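Local coordinates for high affinity transport system protein p37 (Mycoplasma hyorhinis, PDB 3EKI) that binds thiamine diphosphate outside the cell as the lipoprotein component of a high-affinity, probably ABC-type, transport system of the mycoplasma membrane, at residues K77-F80 with N81-N85; N358-V361 with Q362-N366; E67-N70 with T71-E74; D88-K91 with N92-D95. One frame throughout, in Å; residues are numbered along the deposited sequence.

Contact 1 of 4, residues K77-F80 with N81-N85; sequences KKEF and NKLKN
N81 meets K77 one turn back along helix 64-85, where four backbone bonds run from residues 81-84 to the carbonyls of 77-80. Among the polar side chains, ND2 of N81 bends back to K77 O at 3.0 Å, a weak bond with an N-H...O angle of only 130°. A short side chain ending in an NH2 suits this place, since ND2, with two hydrogens, also serves its stronger partner, V96 O, ahead of strand 97-103. E79 and K82 run side by side, but OE2 of E79 stays 3.7 Å from NZ of K82, a long ion pair; the same oxygen takes a hydrogen bond from N366. The methyl CD2 of L83 lies beside the carboxylate, 3.6 Å from OE2 of E79, in van der Waals contact. With CG anti to the backbone N (chi1 171°), the F80 ring swings beside its own carbonyl and meets the N81 amide at nearly a right angle (88°), CG of N81 lying in plane at the ring's edge. F80 also packs on helix 354-369 and edge-to-face with F98. With N366 holding E79 OE2, K82 probably does little more than temper the carboxylate's charge.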
loop_
_atom_site.group_PDB
_atom_site.type_symbol
_atom_site.label_atom_id
_atom_site.label_comp_id
_atom_site.label_asym_id
_atom_site.label_seq_id
_atom_site.Cartn_x
_atom_site.Cartn_y
_atom_site.Cartn_z
ATOM N N LYS A 77 -16.129 -7.052 -18.446
ATOM C CA LYS A 77 -17.453 -6.912 -19.082
ATOM C C LYS A 77 -18.126 -8.245 -19.327
ATOM O O LYS A 77 -19.330 -8.416 -19.103
ATOM C CB LYS A 77 -17.272 -6.139 -20.381
ATOM C CG LYS A 77 -18.492 -5.958 -21.244
ATOM C CD LYS A 77 -18.214 -5.142 -22.508
ATOM C CE LYS A 77 -17.428 -5.955 -23.527
ATOM N NZ LYS A 77 -17.278 -5.253 -24.828
ATOM N N LYS A 78 -17.357 -9.231 -19.806
ATOM C CA LYS A 78 -17.981 -10.525 -20.068
ATOM C C LYS A 78 -18.475 -11.226 -18.821
ATOM O O LYS A 78 -19.567 -11.792 -18.763
ATOM C CB LYS A 78 -17.009 -11.430 -20.841
ATOM C CG LYS A 78 -16.538 -10.934 -22.172
ATOM C CD LYS A 78 -17.668 -10.557 -23.118
ATOM C CE LYS A 78 -18.374 -11.812 -23.623
ATOM N NZ LYS A 78 -19.428 -11.477 -24.637
ATOM N N GLU A 79 -17.702 -11.270 -17.732
ATOM C CA GLU A 79 -18.132 -11.902 -16.499
ATOM C C GLU A 79 -19.273 -11.140 -15.840
ATOM O O GLU A 79 -20.212 -11.760 -15.369
ATOM C CB GLU A 79 -16.947 -12.019 -15.531
ATOM C CG GLU A 79 -17.255 -12.596 -14.163
ATOM C CD GLU A 79 -17.741 -14.029 -14.145
ATOM O OE1 GLU A 79 -17.416 -14.751 -15.105
ATOM O OE2 GLU A 79 -18.429 -14.476 -13.207
ATOM N N PHE A 80 -19.153 -9.811 -15.836
ATOM C CA PHE A 80 -20.203 -8.995 -15.238
ATOM C C PHE A 80 -21.537 -9.337 -15.921
ATOM O O PHE A 80 -22.527 -9.482 -15.218
ATOM C CB PHE A 80 -19.933 -7.496 -15.298
ATOM C CG PHE A 80 -21.094 -6.616 -14.868
ATOM C CD1 PHE A 80 -22.087 -6.178 -15.740
ATOM C CD2 PHE A 80 -21.201 -6.234 -13.543
ATOM C CE1 PHE A 80 -23.157 -5.444 -15.322
ATOM C CE2 PHE A 80 -22.240 -5.442 -13.103
ATOM C CZ PHE A 80 -23.191 -5.043 -14.013
ATOM N N ASN A 81 -21.528 -9.268 -17.250
ATOM C CA ASN A 81 -22.867 -9.370 -17.882
ATOM C C ASN A 81 -23.393 -10.785 -17.790
ATOM O O ASN A 81 -24.605 -11.022 -17.753
ATOM C CB ASN A 81 -22.832 -8.831 -19.313
ATOM C CG ASN A 81 -22.816 -7.318 -19.323
ATOM O OD1 ASN A 81 -23.719 -6.617 -18.886
ATOM N ND2 ASN A 81 -21.725 -6.733 -19.809
ATOM N N LYS A 82 -22.479 -11.760 -17.723
ATOM C CA LYS A 82 -22.948 -13.132 -17.464
ATOM C C LYS A 82 -23.668 -13.239 -16.143
ATOM O O LYS A 82 -24.751 -13.799 -16.031
ATOM C CB LYS A 82 -21.746 -14.079 -17.553
ATOM C CG LYS A 82 -22.105 -15.545 -17.336
ATOM C CD LYS A 82 -20.927 -16.296 -16.716
ATOM C CE LYS A 82 -21.373 -17.358 -15.719
ATOM N NZ LYS A 82 -20.805 -17.110 -14.353
ATOM N N LEU A 83 -23.071 -12.693 -15.075
ATOM C CA LEU A 83 -23.705 -12.704 -13.770
ATOM C C LEU A 83 -25.027 -11.962 -13.754
ATOM O O LEU A 83 -26.027 -12.405 -13.191
ATOM C CB LEU A 83 -22.788 -12.022 -12.742
ATOM C CG LEU A 83 -21.509 -12.726 -12.348
ATOM C CD1 LEU A 83 -20.876 -11.929 -11.208
ATOM C CD2 LEU A 83 -21.768 -14.157 -11.924
ATOM N N LYS A 84 -24.977 -10.798 -14.396
ATOM C CA LYS A 84 -26.130 -9.926 -14.500
ATOM C C LYS A 84 -27.306 -10.658 -15.150
ATOM O O LYS A 84 -28.431 -10.604 -14.652
ATOM C CB LYS A 84 -25.803 -8.690 -15.329
ATOM C CG LYS A 84 -26.998 -7.769 -15.582
ATOM C CD LYS A 84 -26.777 -7.057 -16.895
ATOM C CE LYS A 84 -27.959 -6.280 -17.390
ATOM N NZ LYS A 84 -28.918 -7.164 -18.070
ATOM N N ASN A 85 -27.013 -11.311 -16.268
ATOM C CA ASN A 85 -28.100 -11.913 -17.054
ATOM C C ASN A 85 -28.544 -13.281 -16.576
ATOM O O ASN A 85 -29.590 -13.759 -17.018
ATOM C CB ASN A 85 -27.651 -11.944 -18.529
ATOM C CG ASN A 85 -27.720 -10.531 -19.099
ATOM O OD1 ASN A 85 -28.698 -9.813 -18.842
ATOM N ND2 ASN A 85 -26.704 -10.127 -19.846
#

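Contact 2 of 4, residues N358-V361 with Q362-N366; sequences NLIV and QTFIN
Q362 starts the second turn of this piece of helix 354-369 with its backbone N bonded to N358 O at 3.0 Å, while its side chain turns forward instead: bent at chi2 (62°), it brings NE2 to OD1 of N366 at 2.9 Å. The oxygen lies in the Q362 amide plane, but the donor stands above the plane of the N366 amide. T363 follows and grips L359 O twice, through its backbone N at 2.9 Å and through OG1 at 2.8 Å, the two donors coming from opposite faces of the carbonyl plane. The hydroxyl sits beside its own backbone N (chi1 -64°), which lets threonine satisfy its polar group on the buried side of the helix. F364 bonds back to I360 O, and its CE2 lies alongside CG2 of I360 at 4.0 Å, both side chains pointing the same way. I365 lays CD1 across CG1 of V361, also at 4.0 Å, a contact between branched side chains, V361 buried and I365 nearer the surface. Helix 64-85 covers the L359, I360 and T363 side, with F76 edge-to-face against F364, while V361 and F364 rest on strand 141-152 and I365 on Y384 of strand 383-386.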
loop_
_atom_site.group_PDB
_atom_site.type_symbol
_atom_site.label_atom_id
_atom_site.label_comp_id
_atom_site.label_asym_id
_atom_site.label_seq_id
_atom_site.Cartn_x
_atom_site.Cartn_y
_atom_site.Cartn_z
ATOM N N ASN A 358 -22.905 -4.600 -6.239
ATOM C CA ASN A 358 -22.647 -5.946 -5.777
ATOM C C ASN A 358 -22.225 -6.861 -6.914
ATOM O O ASN A 358 -21.370 -7.732 -6.732
ATOM C CB ASN A 358 -23.863 -6.534 -5.054
ATOM C CG ASN A 358 -24.215 -5.759 -3.797
ATOM O OD1 ASN A 358 -23.363 -5.114 -3.184
ATOM N ND2 ASN A 358 -25.489 -5.770 -3.402
ATOM N N LEU A 359 -22.772 -6.720 -8.122
ATOM C CA LEU A 359 -22.314 -7.517 -9.266
ATOM C C LEU A 359 -20.891 -7.140 -9.672
ATOM O O LEU A 359 -20.100 -7.996 -10.065
ATOM C CB LEU A 359 -23.254 -7.307 -10.444
ATOM C CG LEU A 359 -24.566 -8.073 -10.401
ATOM C CD1 LEU A 359 -25.503 -7.418 -11.412
ATOM C CD2 LEU A 359 -24.405 -9.552 -10.724
ATOM N N ILE A 360 -20.551 -5.866 -9.533
ATOM C CA ILE A 360 -19.177 -5.438 -9.858
ATOM C C ILE A 360 -18.230 -6.022 -8.814
ATOM O O ILE A 360 -17.173 -6.560 -9.205
ATOM C CB ILE A 360 -19.096 -3.912 -10.013
ATOM C CG1 ILE A 360 -19.809 -3.415 -11.290
ATOM C CG2 ILE A 360 -17.675 -3.404 -9.956
ATOM C CD1 ILE A 360 -20.002 -1.900 -11.313
ATOM N N VAL A 361 -18.585 -5.974 -7.548
ATOM C CA VAL A 361 -17.729 -6.609 -6.517
ATOM C C VAL A 361 -17.521 -8.077 -6.819
ATOM O O VAL A 361 -16.403 -8.598 -6.819
ATOM C CB VAL A 361 -18.305 -6.383 -5.103
ATOM C CG1 VAL A 361 -17.602 -7.258 -4.071
ATOM C CG2 VAL A 361 -18.213 -4.919 -4.701
ATOM N N GLN A 362 -18.587 -8.833 -7.111
ATOM C CA GLN A 362 -18.474 -10.255 -7.365
ATOM C C GLN A 362 -17.676 -10.542 -8.623
ATOM O O GLN A 362 -16.986 -11.570 -8.698
ATOM C CB GLN A 362 -19.872 -10.878 -7.493
ATOM C CG GLN A 362 -19.856 -12.399 -7.400
ATOM C CD GLN A 362 -19.326 -12.860 -6.048
ATOM O OE1 GLN A 362 -19.849 -12.399 -5.045
ATOM N NE2 GLN A 362 -18.337 -13.734 -6.089
ATOM N N THR A 363 -17.751 -9.612 -9.581
ATOM C CA THR A 363 -16.956 -9.782 -10.792
ATOM C C THR A 363 -15.450 -9.701 -10.471
ATOM O O THR A 363 -14.679 -10.510 -11.009
ATOM C CB THR A 363 -17.364 -8.779 -11.878
ATOM O OG1 THR A 363 -18.721 -9.072 -12.260
ATOM C CG2 THR A 363 -16.510 -8.932 -13.123
ATOM N N PHE A 364 -15.042 -8.782 -9.615
ATOM C CA PHE A 364 -13.632 -8.728 -9.193
ATOM C C PHE A 364 -13.239 -10.071 -8.576
ATOM O O PHE A 364 -12.207 -10.647 -8.934
ATOM C CB PHE A 364 -13.348 -7.583 -8.216
ATOM C CG PHE A 364 -13.040 -6.260 -8.856
ATOM C CD1 PHE A 364 -11.808 -5.984 -9.416
ATOM C CD2 PHE A 364 -13.993 -5.261 -8.904
ATOM C CE1 PHE A 364 -11.553 -4.748 -9.979
ATOM C CE2 PHE A 364 -13.761 -4.035 -9.469
ATOM C CZ PHE A 364 -12.530 -3.771 -10.030
ATOM N N ILE A 365 -14.050 -10.567 -7.663
ATOM C CA ILE A 365 -13.803 -11.801 -6.926
ATOM C C ILE A 365 -13.662 -12.976 -7.878
ATOM O O ILE A 365 -12.726 -13.790 -7.816
ATOM C CB ILE A 365 -14.908 -12.029 -5.882
ATOM C CG1 ILE A 365 -14.883 -10.983 -4.769
ATOM C CG2 ILE A 365 -14.833 -13.428 -5.304
ATOM C CD1 ILE A 365 -16.077 -10.943 -3.841
ATOM N N ASN A 366 -14.630 -13.067 -8.803
ATOM C CA ASN A 366 -14.622 -14.203 -9.726
ATOM C C ASN A 366 -13.482 -14.111 -10.721
ATOM O O ASN A 366 -12.949 -15.166 -11.104
ATOM C CB ASN A 366 -15.986 -14.324 -10.445
ATOM C CG ASN A 366 -17.125 -14.687 -9.545
ATOM O OD1 ASN A 366 -17.040 -14.953 -8.348
ATOM N ND2 ASN A 366 -18.331 -14.723 -10.122
#

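Contact 3 of 4, residues E67-N70 with T71-E74; sequences EVIN and TFLE
CD1 of I69 touches CD2 of F72 at 4.0 Å, the isoleucine meeting the ring obliquely. The conformation of I69 makes this possible: CG1 lies anti to the backbone N (chi1 -157°), which leaves CG2 between the N and the carbonyl carbon, and the turn at chi2 (57°) swings CD1 toward the phenylalanine. F72 likewise carries its ring beside its carbonyl carbon, so that the ring reaches F76, Y375, and F364 and L367 of helix 354-369. L73 adopts the other common helical arrangement, CG beside its own N; CD1 comes within 4.3 Å of CG1 of I69, and both residues reach V100 of strand 97-103. Helix 64-85 is amphipathic here, wedged between that strand and helix 354-369 in a protein of the periplasmic-binding-protein clan, with large apolar residues inward and E67, N70 and E74 at the solvent side. Carboxylates and amides suit that outer side because water can hydrate them. Backbone bonds join each turn to the next, such as L73 N to I69 O at 2.8 Å. OD1 of N70 merely grazes CD1 of L73, at 4.1 Å.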
loop_
_atom_site.group_PDB
_atom_site.type_symbol
_atom_site.label_atom_id
_atom_site.label_comp_id
_atom_site.label_asym_id
_atom_site.label_seq_id
_atom_site.Cartn_x
_atom_site.Cartn_y
_atom_site.Cartn_z
ATOM N N GLU A 67 -2.644 -2.102 -23.056
ATOM C CA GLU A 67 -3.002 -3.444 -23.476
ATOM C C GLU A 67 -3.504 -4.315 -22.338
ATOM O O GLU A 67 -4.439 -5.101 -22.486
ATOM C CB GLU A 67 -1.776 -4.104 -24.125
ATOM C CG GLU A 67 -2.002 -5.605 -24.273
ATOM C CD GLU A 67 -2.175 -5.979 -25.734
ATOM O OE1 GLU A 67 -1.150 -6.339 -26.350
ATOM O OE2 GLU A 67 -3.310 -5.903 -26.243
ATOM N N VAL A 68 -2.871 -4.180 -21.177
ATOM C CA VAL A 68 -3.261 -4.923 -19.982
ATOM C C VAL A 68 -4.673 -4.485 -19.569
ATOM O O VAL A 68 -5.510 -5.324 -19.262
ATOM C CB VAL A 68 -2.312 -4.696 -18.796
ATOM C CG1 VAL A 68 -2.910 -5.172 -17.476
ATOM C CG2 VAL A 68 -0.985 -5.412 -19.000
ATOM N N ILE A 69 -4.887 -3.176 -19.597
ATOM C CA ILE A 69 -6.174 -2.668 -19.107
ATOM C C ILE A 69 -7.315 -3.046 -20.046
ATOM O O ILE A 69 -8.406 -3.363 -19.555
ATOM C CB ILE A 69 -6.174 -1.150 -18.873
ATOM C CG1 ILE A 69 -7.238 -0.685 -17.872
ATOM C CG2 ILE A 69 -6.308 -0.378 -20.171
ATOM C CD1 ILE A 69 -7.166 -1.310 -16.497
ATOM N N ASN A 70 -7.042 -3.041 -21.339
ATOM C CA ASN A 70 -8.071 -3.470 -22.296
ATOM C C ASN A 70 -8.436 -4.929 -22.142
ATOM O O ASN A 70 -9.605 -5.337 -22.213
ATOM C CB ASN A 70 -7.600 -3.136 -23.728
ATOM C CG ASN A 70 -7.685 -1.629 -23.911
ATOM O OD1 ASN A 70 -8.471 -0.969 -23.226
ATOM N ND2 ASN A 70 -6.897 -1.093 -24.834
ATOM N N THR A 71 -7.480 -5.825 -21.914
ATOM C CA THR A 71 -7.812 -7.215 -21.651
ATOM C C THR A 71 -8.643 -7.356 -20.397
ATOM O O THR A 71 -9.613 -8.095 -20.282
ATOM C CB THR A 71 -6.536 -8.066 -21.457
ATOM O OG1 THR A 71 -5.821 -8.105 -22.695
ATOM C CG2 THR A 71 -6.912 -9.485 -21.073
ATOM N N PHE A 72 -8.187 -6.598 -19.376
ATOM C CA PHE A 72 -8.931 -6.630 -18.123
ATOM C C PHE A 72 -10.381 -6.172 -18.348
ATOM O O PHE A 72 -11.270 -6.842 -17.842
ATOM C CB PHE A 72 -8.254 -5.751 -17.080
ATOM C CG PHE A 72 -9.063 -5.454 -15.824
ATOM C CD1 PHE A 72 -9.121 -6.386 -14.819
ATOM C CD2 PHE A 72 -9.735 -4.249 -15.695
ATOM C CE1 PHE A 72 -9.839 -6.128 -13.660
ATOM C CE2 PHE A 72 -10.463 -3.983 -14.533
ATOM C CZ PHE A 72 -10.509 -4.934 -13.543
ATOM N N LEU A 73 -10.547 -5.069 -19.059
ATOM C CA LEU A 73 -11.914 -4.540 -19.227
ATOM C C LEU A 73 -12.836 -5.466 -19.998
ATOM O O LEU A 73 -14.037 -5.557 -19.709
ATOM C CB LEU A 73 -11.840 -3.187 -19.941
ATOM C CG LEU A 73 -11.302 -2.049 -19.072
ATOM C CD1 LEU A 73 -10.977 -0.870 -19.971
ATOM C CD2 LEU A 73 -12.265 -1.706 -17.951
ATOM N N GLU A 74 -12.269 -6.150 -20.983
ATOM C CA GLU A 74 -13.021 -7.121 -21.760
ATOM C C GLU A 74 -13.396 -8.298 -20.875
ATOM O O GLU A 74 -14.556 -8.704 -20.841
ATOM C CB GLU A 74 -12.250 -7.586 -22.997
ATOM C CG GLU A 74 -12.929 -8.710 -23.749
ATOM C CD GLU A 74 -14.138 -8.285 -24.568
ATOM O OE1 GLU A 74 -14.385 -7.074 -24.722
ATOM O OE2 GLU A 74 -14.851 -9.191 -25.053
#

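Contact 4 of 4, residues D88-K91 with N92-D95; sequences DKTK and NFDD
T90 and F93 close a type I beta turn, F93 N donating to T90 O at 3.2 Å with K91 and N92 at the corner. The bond is fairly straight at hydrogen (159°), but the donor stands well above the carbonyl plane. After the turn the chain extends through D94 and D95 toward strand 97-103. A water ties the turn to the preceding residues: it donates to D88 O at 2.9 Å and accepts from N92 N at 2.8 Å, so the corner amide is satisfied.

The F93 ring folds back against T90 and K89. Its CG lies beside the backbone N (chi1 -68°), which brings CD2 to 3.5 Å from T90 O; that oxygen sits at the ring edge, near its plane, where the C-H groups carry slight positive charge. CE2 approaches K89 O at 3.7 Å, and W42 stacks on the same ring, so an aromatic residue serves well at this bend. T90 is the buried member of the turn: OG1 bonds to K84 O at the end of the helix, and its side chain rests on L355 and L359 of helix 354-369. At the surface K91 and N92 lie side by side, pointing the same way; a long, charged lysine and a small polar asparagine suit this exposed corner. The extended K91 chain carries NZ to D88, in a salt bridge in which NZ meets OD1 at 3.1 Å from above the carboxylate plane.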
loop_
_atom_site.group_PDB
_atom_site.type_symbol
_atom_site.label_atom_id
_atom_site.label_comp_id
_atom_site.label_asym_id
_atom_site.label_seq_id
_atom_site.Cartn_x
_atom_site.Cartn_y
_atom_site.Cartn_z
ATOM N N ASP A 88 -32.707 -13.108 -12.303
ATOM C CA ASP A 88 -33.938 -12.387 -12.578
ATOM C C ASP A 88 -33.933 -10.958 -12.075
ATOM O O ASP A 88 -34.451 -10.014 -12.667
ATOM C CB ASP A 88 -35.096 -13.153 -11.921
ATOM C CG ASP A 88 -35.539 -14.378 -12.696
ATOM O OD1 ASP A 88 -34.912 -14.698 -13.726
ATOM O OD2 ASP A 88 -36.528 -15.012 -12.270
ATOM N N LYS A 89 -33.283 -10.797 -10.907
ATOM C CA LYS A 89 -33.260 -9.471 -10.325
ATOM C C LYS A 89 -32.597 -8.468 -11.258
ATOM O O LYS A 89 -32.916 -7.288 -11.178
ATOM C CB LYS A 89 -32.494 -9.462 -8.987
ATOM C CG LYS A 89 -33.011 -10.451 -7.964
ATOM C CD LYS A 89 -32.094 -10.494 -6.749
ATOM C CE LYS A 89 -32.312 -11.786 -5.969
ATOM N NZ LYS A 89 -32.588 -11.480 -4.529
ATOM N N THR A 90 -31.681 -8.904 -12.119
ATOM C CA THR A 90 -30.931 -7.905 -12.890
ATOM C C THR A 90 -30.907 -8.119 -14.403
ATOM O O THR A 90 -30.373 -7.258 -15.097
ATOM C CB THR A 90 -29.470 -7.863 -12.397
ATOM O OG1 THR A 90 -28.988 -9.197 -12.260
ATOM C CG2 THR A 90 -29.395 -7.215 -11.016
ATOM N N LYS A 91 -31.457 -9.213 -14.908
ATOM C CA LYS A 91 -31.319 -9.578 -16.312
ATOM C C LYS A 91 -32.038 -8.632 -17.246
ATOM O O LYS A 91 -31.635 -8.576 -18.411
ATOM C CB LYS A 91 -31.811 -11.007 -16.563
ATOM C CG LYS A 91 -33.296 -11.200 -16.327
ATOM C CD LYS A 91 -33.690 -12.649 -16.639
ATOM C CE LYS A 91 -35.210 -12.764 -16.758
ATOM N NZ LYS A 91 -35.670 -14.182 -16.682
ATOM N N ASN A 92 -33.034 -7.911 -16.753
ATOM C CA ASN A 92 -33.762 -6.973 -17.608
ATOM C C ASN A 92 -33.176 -5.577 -17.694
ATOM O O ASN A 92 -33.618 -4.733 -18.481
ATOM C CB ASN A 92 -35.223 -6.911 -17.116
ATOM C CG ASN A 92 -35.874 -8.280 -17.279
ATOM O OD1 ASN A 92 -35.767 -8.905 -18.339
ATOM N ND2 ASN A 92 -36.531 -8.764 -16.242
ATOM N N PHE A 93 -32.139 -5.226 -16.913
ATOM C CA PHE A 93 -31.495 -3.921 -17.079
ATOM C C PHE A 93 -30.639 -3.923 -18.350
ATOM O O PHE A 93 -30.415 -5.023 -18.882
ATOM C CB PHE A 93 -30.595 -3.584 -15.881
ATOM C CG PHE A 93 -31.262 -3.312 -14.548
ATOM C CD1 PHE A 93 -31.882 -2.095 -14.304
ATOM C CD2 PHE A 93 -31.275 -4.249 -13.534
ATOM C CE1 PHE A 93 -32.493 -1.815 -13.104
ATOM C CE2 PHE A 93 -31.874 -3.958 -12.322
ATOM C CZ PHE A 93 -32.479 -2.736 -12.082
ATOM N N ASP A 94 -30.171 -2.773 -18.794
ATOM C CA ASP A 94 -29.261 -2.716 -19.919
ATOM C C ASP A 94 -27.937 -3.414 -19.543
ATOM O O ASP A 94 -27.433 -3.336 -18.420
ATOM C CB ASP A 94 -28.972 -1.305 -20.399
ATOM C CG ASP A 94 -30.144 -0.554 -20.982
ATOM O OD1 ASP A 94 -31.120 -1.175 -21.451
ATOM O OD2 ASP A 94 -30.066 0.695 -20.970
ATOM N N ASP A 95 -27.403 -4.110 -20.548
ATOM C CA ASP A 95 -26.045 -4.622 -20.420
ATOM C C ASP A 95 -25.083 -3.461 -20.226
ATOM O O ASP A 95 -25.321 -2.348 -20.680
ATOM C CB ASP A 95 -25.656 -5.426 -21.652
ATOM C CG ASP A 95 -26.229 -6.826 -21.686
ATOM O OD1 ASP A 95 -26.876 -7.316 -20.747
ATOM O OD2 ASP A 95 -26.034 -7.521 -22.709
HETATM O O HOH W 1 -34.211 -7.559 -14.229
#

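How the contacts relate
Along the chain the order is contact 3, contact 1, contact 4 and, far later, contact 2. Contacts 3 and 1 are successive parts of helix 64-85, their centres 16 Å apart, and contact 4 is in the loop that leads from that helix to strand 97-103. Contact 2, on helix 354-369, packs against all three: its centre is 10 Å from that of contact 1 and 16 Å from those of contacts 3 and 4. Contacts 3 and 4 do not touch, their nearest atoms being about 11 Å apart. Residues distant in sequence thus build one lobe to one side of the thiamine diphosphate site, with helix 354-369 returning the chain to its early part.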